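Local coordinates for mitogen-activated protein kinase, putative (Map kinase-like protein) (Leishmania major, PDB 3PG1), which probably binds ATP and phosphorylates serine or threonine residues of other proteins, as a parasite kinase of the MAP kinase family, at residues Leu147-Leu160 with Gly210-Cys222. Numbering follows the deposited sequence.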
ATOM      1  N   LEU A 147      -7.094  -5.247   2.413  1.00 24.33           N
ATOM      2  CA  LEU A 147      -6.375  -6.222   1.557  1.00 21.83           C
ATOM      3  C   LEU A 147      -7.347  -7.155   0.845  1.00 23.93           C
ATOM      4  O   LEU A 147      -7.209  -7.378  -0.354  1.00 22.28           O
ATOM      5  CB  LEU A 147      -5.411  -7.034   2.395  1.00 22.19           C
ATOM      6  CG  LEU A 147      -4.179  -6.321   2.958  1.00 24.84           C
ATOM      7  CD1 LEU A 147      -3.352  -7.318   3.796  1.00 24.78           C
ATOM      8  CD2 LEU A 147      -3.349  -5.699   1.837  1.00 23.72           C
ATOM      9  N   HIS A 148      -8.389  -7.644   1.564  1.00 22.47           N
ATOM     10  CA  HIS A 148      -9.391  -8.537   0.972  1.00 22.73           C
ATOM     11  C   HIS A 148     -10.025  -7.841  -0.258  1.00 25.86           C
ATOM     12  O   HIS A 148     -10.185  -8.471  -1.280  1.00 24.69           O
ATOM     13  CB  HIS A 148     -10.509  -8.875   2.002  1.00 23.53           C
ATOM     14  CG  HIS A 148     -11.487  -9.906   1.470  1.00 26.52           C
ATOM     15  ND1 HIS A 148     -11.115 -11.237   1.305  1.00 25.94           N
ATOM     16  CD2 HIS A 148     -12.803  -9.772   1.147  1.00 27.50           C
ATOM     17  CE1 HIS A 148     -12.184 -11.847   0.786  1.00 25.25           C
ATOM     18  NE2 HIS A 148     -13.234 -11.017   0.737  1.00 27.34           N
ATOM     19  N   VAL A 149     -10.392  -6.559  -0.130  1.00 24.87           N
ATOM     20  CA  VAL A 149     -11.027  -5.777  -1.195  1.00 25.26           C
ATOM     21  C   VAL A 149     -10.053  -5.666  -2.396  1.00 25.41           C
ATOM     22  O   VAL A 149     -10.454  -5.910  -3.540  1.00 23.46           O
ATOM     23  CB  VAL A 149     -11.551  -4.388  -0.677  1.00 30.10           C
ATOM     24  CG1 VAL A 149     -12.112  -3.536  -1.836  1.00 30.87           C
ATOM     25  CG2 VAL A 149     -12.629  -4.602   0.389  1.00 29.80           C
ATOM     26  N   LEU A 150      -8.796  -5.333  -2.134  1.00 23.02           N
ATOM     27  CA  LEU A 150      -7.827  -5.263  -3.221  1.00 24.50           C
ATOM     28  C   LEU A 150      -7.705  -6.646  -3.907  1.00 26.16           C
ATOM     29  O   LEU A 150      -7.893  -6.751  -5.114  1.00 28.22           O
ATOM     30  CB  LEU A 150      -6.439  -4.850  -2.671  1.00 24.39           C
ATOM     31  CG  LEU A 150      -6.287  -3.427  -2.110  1.00 29.24           C
ATOM     32  CD1 LEU A 150      -4.864  -3.249  -1.527  1.00 28.34           C
ATOM     33  CD2 LEU A 150      -6.600  -2.347  -3.167  1.00 28.20           C
ATOM     34  N   HIS A 151      -7.526  -7.706  -3.113  1.00 23.37           N
ATOM     35  CA  HIS A 151      -7.324  -9.084  -3.618  1.00 22.36           C
ATOM     36  C   HIS A 151      -8.518  -9.593  -4.399  1.00 26.21           C
ATOM     37  O   HIS A 151      -8.319 -10.255  -5.434  1.00 25.93           O
ATOM     38  CB  HIS A 151      -6.975 -10.033  -2.471  1.00 22.54           C
ATOM     39  CG  HIS A 151      -5.657  -9.730  -1.805  1.00 24.39           C
ATOM     40  ND1 HIS A 151      -5.276 -10.384  -0.643  1.00 24.18           N
ATOM     41  CD2 HIS A 151      -4.698  -8.822  -2.141  1.00 24.92           C
ATOM     42  CE1 HIS A 151      -4.102  -9.852  -0.306  1.00 23.84           C
ATOM     43  NE2 HIS A 151      -3.748  -8.870  -1.155  1.00 23.94           N
ATOM     44  N   GLU A 152      -9.745  -9.208  -3.972  1.00 24.13           N
ATOM     45  CA  GLU A 152     -10.971  -9.622  -4.684  1.00 25.30           C
ATOM     46  C   GLU A 152     -11.024  -8.985  -6.089  1.00 30.90           C
ATOM     47  O   GLU A 152     -11.610  -9.572  -7.000  1.00 31.64           O
ATOM     48  CB  GLU A 152     -12.250  -9.346  -3.852  1.00 26.83           C
ATOM     49  CG  GLU A 152     -12.377 -10.250  -2.621  1.00 35.05           C
ATOM     50  CD  GLU A 152     -12.515 -11.717  -2.969  1.00 40.62           C
ATOM     51  OE1 GLU A 152     -13.523 -12.043  -3.623  1.00 40.14           O
ATOM     52  OE2 GLU A 152     -11.558 -12.496  -2.773  1.00 34.97           O
ATOM     53  N   ALA A 153     -10.364  -7.834  -6.279  1.00 25.81           N
ATOM     54  CA  ALA A 153     -10.273  -7.195  -7.599  1.00 27.28           C
ATOM     55  C   ALA A 153      -8.984  -7.617  -8.383  1.00 31.42           C
ATOM     56  O   ALA A 153      -8.721  -7.047  -9.440  1.00 32.67           O
ATOM     57  CB  ALA A 153     -10.298  -5.681  -7.443  1.00 29.26           C
ATOM     58  N   GLY A 154      -8.232  -8.607  -7.891  1.00 30.13           N
ATOM     59  CA  GLY A 154      -6.990  -9.070  -8.523  1.00 30.53           C
ATOM     60  C   GLY A 154      -5.801  -8.138  -8.321  1.00 34.96           C
ATOM     61  O   GLY A 154      -4.815  -8.208  -9.055  1.00 36.70           O
ATOM     62  N   VAL A 155      -5.879  -7.241  -7.335  1.00 28.05           N
ATOM     63  CA  VAL A 155      -4.808  -6.285  -7.099  1.00 27.26           C
ATOM     64  C   VAL A 155      -3.982  -6.718  -5.916  1.00 29.79           C
ATOM     65  O   VAL A 155      -4.520  -7.039  -4.852  1.00 29.77           O
ATOM     66  CB  VAL A 155      -5.418  -4.850  -6.963  1.00 30.83           C
ATOM     67  CG1 VAL A 155      -4.360  -3.799  -6.552  1.00 31.41           C
ATOM     68  CG2 VAL A 155      -6.088  -4.456  -8.271  1.00 31.74           C
ATOM     69  N   VAL A 156      -2.676  -6.710  -6.091  1.00 25.56           N
ATOM     70  CA  VAL A 156      -1.761  -7.070  -5.015  1.00 25.01           C
ATOM     71  C   VAL A 156      -1.087  -5.783  -4.562  1.00 29.67           C
ATOM     72  O   VAL A 156      -0.599  -5.017  -5.417  1.00 28.71           O
ATOM     73  CB  VAL A 156      -0.731  -8.127  -5.513  1.00 27.84           C
ATOM     74  CG1 VAL A 156       0.269  -8.478  -4.398  1.00 24.31           C
ATOM     75  CG2 VAL A 156      -1.472  -9.399  -5.995  1.00 27.60           C
ATOM     76  N   HIS A 157      -1.068  -5.517  -3.228  1.00 27.22           N
ATOM     77  CA  HIS A 157      -0.435  -4.278  -2.739  1.00 27.48           C
ATOM     78  C   HIS A 157       1.043  -4.359  -3.017  1.00 30.96           C
ATOM     79  O   HIS A 157       1.591  -3.518  -3.733  1.00 32.44           O
ATOM     80  CB  HIS A 157      -0.709  -4.021  -1.217  1.00 26.66           C
ATOM     81  CG  HIS A 157      -0.306  -2.652  -0.767  1.00 29.23           C
ATOM     82  ND1 HIS A 157       0.988  -2.181  -0.938  1.00 31.49           N
ATOM     83  CD2 HIS A 157      -1.059  -1.662  -0.220  1.00 31.04           C
ATOM     84  CE1 HIS A 157       0.979  -0.929  -0.509  1.00 31.67           C
ATOM     85  NE2 HIS A 157      -0.235  -0.573  -0.072  1.00 32.11           N
ATOM     86  N   ARG A 158       1.688  -5.380  -2.476  1.00 26.88           N
ATOM     87  CA  ARG A 158       3.111  -5.666  -2.644  1.00 27.53           C
ATOM     88  C   ARG A 158       4.066  -4.825  -1.801  1.00 30.43           C
ATOM     89  O   ARG A 158       5.244  -5.189  -1.656  1.00 29.70           O
ATOM     90  CB  ARG A 158       3.507  -5.702  -4.138  1.00 29.33           C
ATOM     91  CG  ARG A 158       4.712  -6.599  -4.418  1.00 42.89           C
ATOM     92  CD  ARG A 158       5.198  -6.325  -5.830  1.00 53.41           C
ATOM     93  NE  ARG A 158       6.640  -6.529  -5.951  1.00 76.31           N
ATOM     94  CZ  ARG A 158       7.317  -6.445  -7.091  1.00 90.71           C
ATOM     95  NH1 ARG A 158       6.688  -6.157  -8.227  1.00 71.74           N
ATOM     96  NH2 ARG A 158       8.625  -6.660  -7.108  1.00 79.28           N
ATOM     97  N   ASP A 159       3.582  -3.724  -1.197  1.00 26.86           N
ATOM     98  CA  ASP A 159       4.500  -2.972  -0.334  1.00 27.04           C
ATOM     99  C   ASP A 159       3.746  -2.437   0.899  1.00 31.74           C
ATOM    100  O   ASP A 159       3.832  -1.241   1.221  1.00 33.14           O
ATOM    101  CB  ASP A 159       5.199  -1.843  -1.125  1.00 29.34           C
ATOM    102  CG  ASP A 159       6.357  -1.181  -0.353  1.00 44.10           C
ATOM    103  OD1 ASP A 159       6.966  -1.859   0.533  1.00 41.97           O
ATOM    104  OD2 ASP A 159       6.593   0.024  -0.564  1.00 51.79           O
ATOM    105  N   LEU A 160       2.984  -3.312   1.555  1.00 27.37           N
ATOM    106  CA  LEU A 160       2.208  -2.909   2.721  1.00 28.02           C
ATOM    107  C   LEU A 160       3.147  -2.746   3.902  1.00 30.94           C
ATOM    108  O   LEU A 160       3.911  -3.644   4.191  1.00 30.72           O
ATOM    109  CB  LEU A 160       1.095  -3.924   3.058  1.00 26.27           C
ATOM    110  CG  LEU A 160       0.186  -3.546   4.255  1.00 27.96           C
ATOM    111  CD1 LEU A 160      -0.847  -2.454   3.850  1.00 26.90           C
ATOM    112  CD2 LEU A 160      -0.530  -4.772   4.814  1.00 28.29           C
ATOM    113  N   GLY A 210       6.910 -15.365  -9.604  1.00 28.66           N
ATOM    114  CA  GLY A 210       5.566 -15.917  -9.471  1.00 28.10           C
ATOM    115  C   GLY A 210       4.882 -15.568  -8.154  1.00 31.29           C
ATOM    116  O   GLY A 210       3.996 -16.312  -7.702  1.00 29.44           O
ATOM    117  N   PHE A 211       5.275 -14.447  -7.511  1.00 26.65           N
ATOM    118  CA  PHE A 211       4.638 -14.059  -6.233  1.00 27.17           C
ATOM    119  C   PHE A 211       3.146 -13.785  -6.491  1.00 31.49           C
ATOM    120  O   PHE A 211       2.736 -13.425  -7.622  1.00 28.95           O
ATOM    121  CB  PHE A 211       5.302 -12.817  -5.588  1.00 28.76           C
ATOM    122  CG  PHE A 211       5.073 -11.570  -6.399  1.00 31.90           C
ATOM    123  CD1 PHE A 211       5.931 -11.234  -7.451  1.00 36.89           C
ATOM    124  CD2 PHE A 211       4.002 -10.729  -6.123  1.00 33.93           C
ATOM    125  CE1 PHE A 211       5.719 -10.073  -8.202  1.00 38.29           C
ATOM    126  CE2 PHE A 211       3.789  -9.571  -6.878  1.00 37.79           C
ATOM    127  CZ  PHE A 211       4.636  -9.264  -7.925  1.00 38.22           C
ATOM    128  N   THR A 212       2.355 -13.875  -5.417  1.00 27.52           N
ATOM    129  CA  THR A 212       0.910 -13.674  -5.512  1.00 26.37           C
ATOM    130  C   THR A 212       0.419 -12.728  -4.406  1.00 27.93           C
ATOM    131  O   THR A 212       1.214 -12.192  -3.644  1.00 25.35           O
ATOM    132  CB  THR A 212       0.179 -15.055  -5.449  1.00 27.94           C
ATOM    133  OG1 THR A 212       0.202 -15.573  -4.101  1.00 27.67           O
ATOM    134  CG2 THR A 212       0.742 -16.092  -6.462  1.00 27.64           C
ATOM    135  N   LYS A 213      -0.915 -12.602  -4.268  1.00 23.69           N
ATOM    136  CA  LYS A 213      -1.553 -11.777  -3.224  1.00 22.88           C
ATOM    137  C   LYS A 213      -1.133 -12.223  -1.809  1.00 24.83           C
ATOM    138  O   LYS A 213      -1.192 -11.416  -0.877  1.00 22.29           O
ATOM    139  CB  LYS A 213      -3.094 -11.835  -3.379  1.00 23.21           C
ATOM    140  CG  LYS A 213      -3.664 -13.234  -3.239  1.00 28.03           C
ATOM    141  CD  LYS A 213      -5.161 -13.163  -3.639  1.00 33.97           C
ATOM    142  CE  LYS A 213      -5.817 -14.511  -3.687  1.00 49.54           C
ATOM    143  NZ  LYS A 213      -7.169 -14.410  -4.298  1.00 54.11           N
ATOM    144  N   LEU A 214      -0.656 -13.496  -1.659  1.00 20.35           N
ATOM    145  CA  LEU A 214      -0.137 -13.927  -0.344  1.00 20.56           C
ATOM    146  C   LEU A 214       1.046 -13.158   0.207  1.00 22.39           C
ATOM    147  O   LEU A 214       1.241 -13.123   1.434  1.00 20.38           O
ATOM    148  CB  LEU A 214       0.140 -15.428  -0.329  1.00 22.33           C
ATOM    149  CG  LEU A 214      -1.231 -16.130  -0.273  1.00 29.17           C
ATOM    150  CD1 LEU A 214      -1.176 -17.421  -0.900  1.00 30.85           C
ATOM    151  CD2 LEU A 214      -1.802 -16.077   1.165  1.00 31.30           C
ATOM    152  N   VAL A 215       1.766 -12.430  -0.662  1.00 20.69           N
ATOM    153  CA  VAL A 215       2.845 -11.572  -0.118  1.00 20.58           C
ATOM    154  C   VAL A 215       2.262 -10.529   0.880  1.00 25.18           C
ATOM    155  O   VAL A 215       2.926 -10.137   1.856  1.00 23.39           O
ATOM    156  CB  VAL A 215       3.727 -10.893  -1.202  1.00 23.16           C
ATOM    157  CG1 VAL A 215       4.384 -11.936  -2.113  1.00 20.49           C
ATOM    158  CG2 VAL A 215       2.972  -9.809  -1.983  1.00 23.82           C
ATOM    159  N   ASP A 216       1.026 -10.055   0.600  1.00 21.45           N
ATOM    160  CA  ASP A 216       0.389  -9.056   1.464  1.00 21.41           C
ATOM    161  C   ASP A 216       0.042  -9.600   2.832  1.00 25.23           C
ATOM    162  O   ASP A 216       0.035  -8.823   3.798  1.00 23.67           O
ATOM    163  CB  ASP A 216      -0.870  -8.430   0.817  1.00 23.46           C
ATOM    164  CG  ASP A 216      -0.556  -7.609  -0.422  1.00 24.58           C
ATOM    165  OD1 ASP A 216      -1.477  -7.409  -1.244  1.00 23.09           O
ATOM    166  OD2 ASP A 216       0.613  -7.149  -0.559  1.00 24.02           O
ATOM    167  N   MET A 217      -0.276 -10.908   2.910  0.50 22.94           N
ATOM    168  CA  MET A 217      -0.618 -11.579   4.164  0.50 21.52           C
ATOM    169  C   MET A 217       0.616 -11.631   5.072  0.50 24.85           C
ATOM    170  O   MET A 217       0.488 -11.490   6.287  0.50 24.12           O
ATOM    171  CB  MET A 217      -1.221 -12.982   3.903  0.50 22.56           C
ATOM    172  CG  MET A 217      -2.674 -12.936   3.438  0.50 24.98           C
ATOM    173  SD  MET A 217      -3.736 -11.873   4.457  0.50 28.81           S
ATOM    174  CE  MET A 217      -3.781 -12.823   5.967  0.50 25.44           C
ATOM    175  N   TRP A 218       1.809 -11.803   4.472  1.00 21.14           N
ATOM    176  CA  TRP A 218       3.079 -11.798   5.207  1.00 22.39           C
ATOM    177  C   TRP A 218       3.300 -10.401   5.797  1.00 24.28           C
ATOM    178  O   TRP A 218       3.621 -10.291   6.976  1.00 23.35           O
ATOM    179  CB  TRP A 218       4.283 -12.147   4.299  1.00 21.34           C
ATOM    180  CG  TRP A 218       5.579 -12.084   5.085  1.00 23.14           C
ATOM    181  CD1 TRP A 218       6.376 -10.992   5.285  1.00 26.32           C
ATOM    182  CD2 TRP A 218       6.199 -13.166   5.780  1.00 23.74           C
ATOM    183  NE1 TRP A 218       7.466 -11.338   6.051  1.00 26.22           N
ATOM    184  CE2 TRP A 218       7.394 -12.671   6.354  1.00 27.54           C
ATOM    185  CE3 TRP A 218       5.877 -14.525   5.949  1.00 24.22           C
ATOM    186  CZ2 TRP A 218       8.229 -13.469   7.147  1.00 27.07           C
ATOM    187  CZ3 TRP A 218       6.748 -15.336   6.655  1.00 25.84           C
ATOM    188  CH2 TRP A 218       7.882 -14.797   7.300  1.00 27.40           C
ATOM    189  N   SER A 219       3.142  -9.341   4.977  1.00 23.30           N
ATOM    190  CA  SER A 219       3.317  -7.961   5.457  1.00 24.85           C
ATOM    191  C   SER A 219       2.363  -7.629   6.608  1.00 27.44           C
ATOM    192  O   SER A 219       2.750  -6.987   7.600  1.00 25.50           O
ATOM    193  CB  SER A 219       3.153  -6.951   4.328  1.00 25.16           C
ATOM    194  OG  SER A 219       3.939  -7.289   3.195  1.00 28.65           O
ATOM    195  N   ALA A 220       1.111  -8.057   6.461  1.00 24.71           N
ATOM    196  CA  ALA A 220       0.096  -7.834   7.485  1.00 23.02           C
ATOM    197  C   ALA A 220       0.484  -8.523   8.832  1.00 24.03           C
ATOM    198  O   ALA A 220       0.261  -7.941   9.876  1.00 23.99           O
ATOM    199  CB  ALA A 220      -1.263  -8.326   6.970  1.00 22.51           C
ATOM    200  N   GLY A 221       1.026  -9.736   8.778  1.00 22.19           N
ATOM    201  CA  GLY A 221       1.491 -10.467   9.959  1.00 22.49           C
ATOM    202  C   GLY A 221       2.638  -9.719  10.632  1.00 26.12           C
ATOM    203  O   GLY A 221       2.691  -9.648  11.856  1.00 23.69           O
ATOM    204  N   CYS A 222       3.550  -9.136   9.826  1.00 23.29           N
ATOM    205  CA  CYS A 222       4.665  -8.323  10.342  1.00 25.12           C
ATOM    206  C   CYS A 222       4.092  -7.101  11.052  1.00 29.20           C
ATOM    207  O   CYS A 222       4.541  -6.770  12.130  1.00 27.32           O
ATOM    208  CB  CYS A 222       5.600  -7.904   9.209  1.00 24.91           C
ATOM    209  SG  CYS A 222       6.601  -9.267   8.560  1.00 26.82           S
TER
HETATM  210  O   HOH W   1      -7.271 -12.587  -6.175  1.00 60.19           O
HETATM  211  O   HOH W   2      -8.690 -12.940  -2.824  1.00 46.61           O
HETATM  212  O   HOH W   3       2.827  -6.139   0.895  1.00 25.86           O
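The His151 ring lies between Lys213 CB, centred over one face 3.5 Å from the ring centroid, and the carbonyl oxygen of Leu147, nearer the rim of the opposite face. Val155 O lies in plane at the ring edge, and at the edge too NE2 gives a nearly straight hydrogen bond to Asp216 OD1, 2.7 Å away. That oxygen lies practically in the ring plane and uses its anti lone pair, with carboxylate and imidazole only 16° apart. The syn lone pairs of the two oxygens take backbone N-H groups after the helix: His157 N to OD1 and Arg158 N to OD2, both at 2.8 Å. A water that accepts from Leu160 N donates to OD2 and to Ser219 OG, which is also hydrogen-bonded to Tyr199 O, so four donors grip this buried carboxylate and probably keep it ionised.

His157-Arg158-Asp159 is the HRD motif of the kinase catalytic loop, and Asp216 is the aspartate at the head of the αF helix that, as in other eukaryotic protein kinases, ties that loop's backbone to the C-lobe core. His157 NE2 hydrogen-bonds Cys176 O, just ahead of the DFG-like motif, while ND1 accepts from Asp159 N.

Farther out, Phe211 CZ and CE1 lie over one face of the Arg158 guanidinium, off its centre, with the planes 45° apart, and Arg158 CD packs 3.7 Å from Phe211 CZ. Val156 CG1 meets the edge of the same ring and touches Val215 CG2. With CG placed between the backbone N and the carbonyl carbon (chi1 61°), Lys213 runs extended past His151, and NZ reaches His151 O and Glu152 OE2 through one water each.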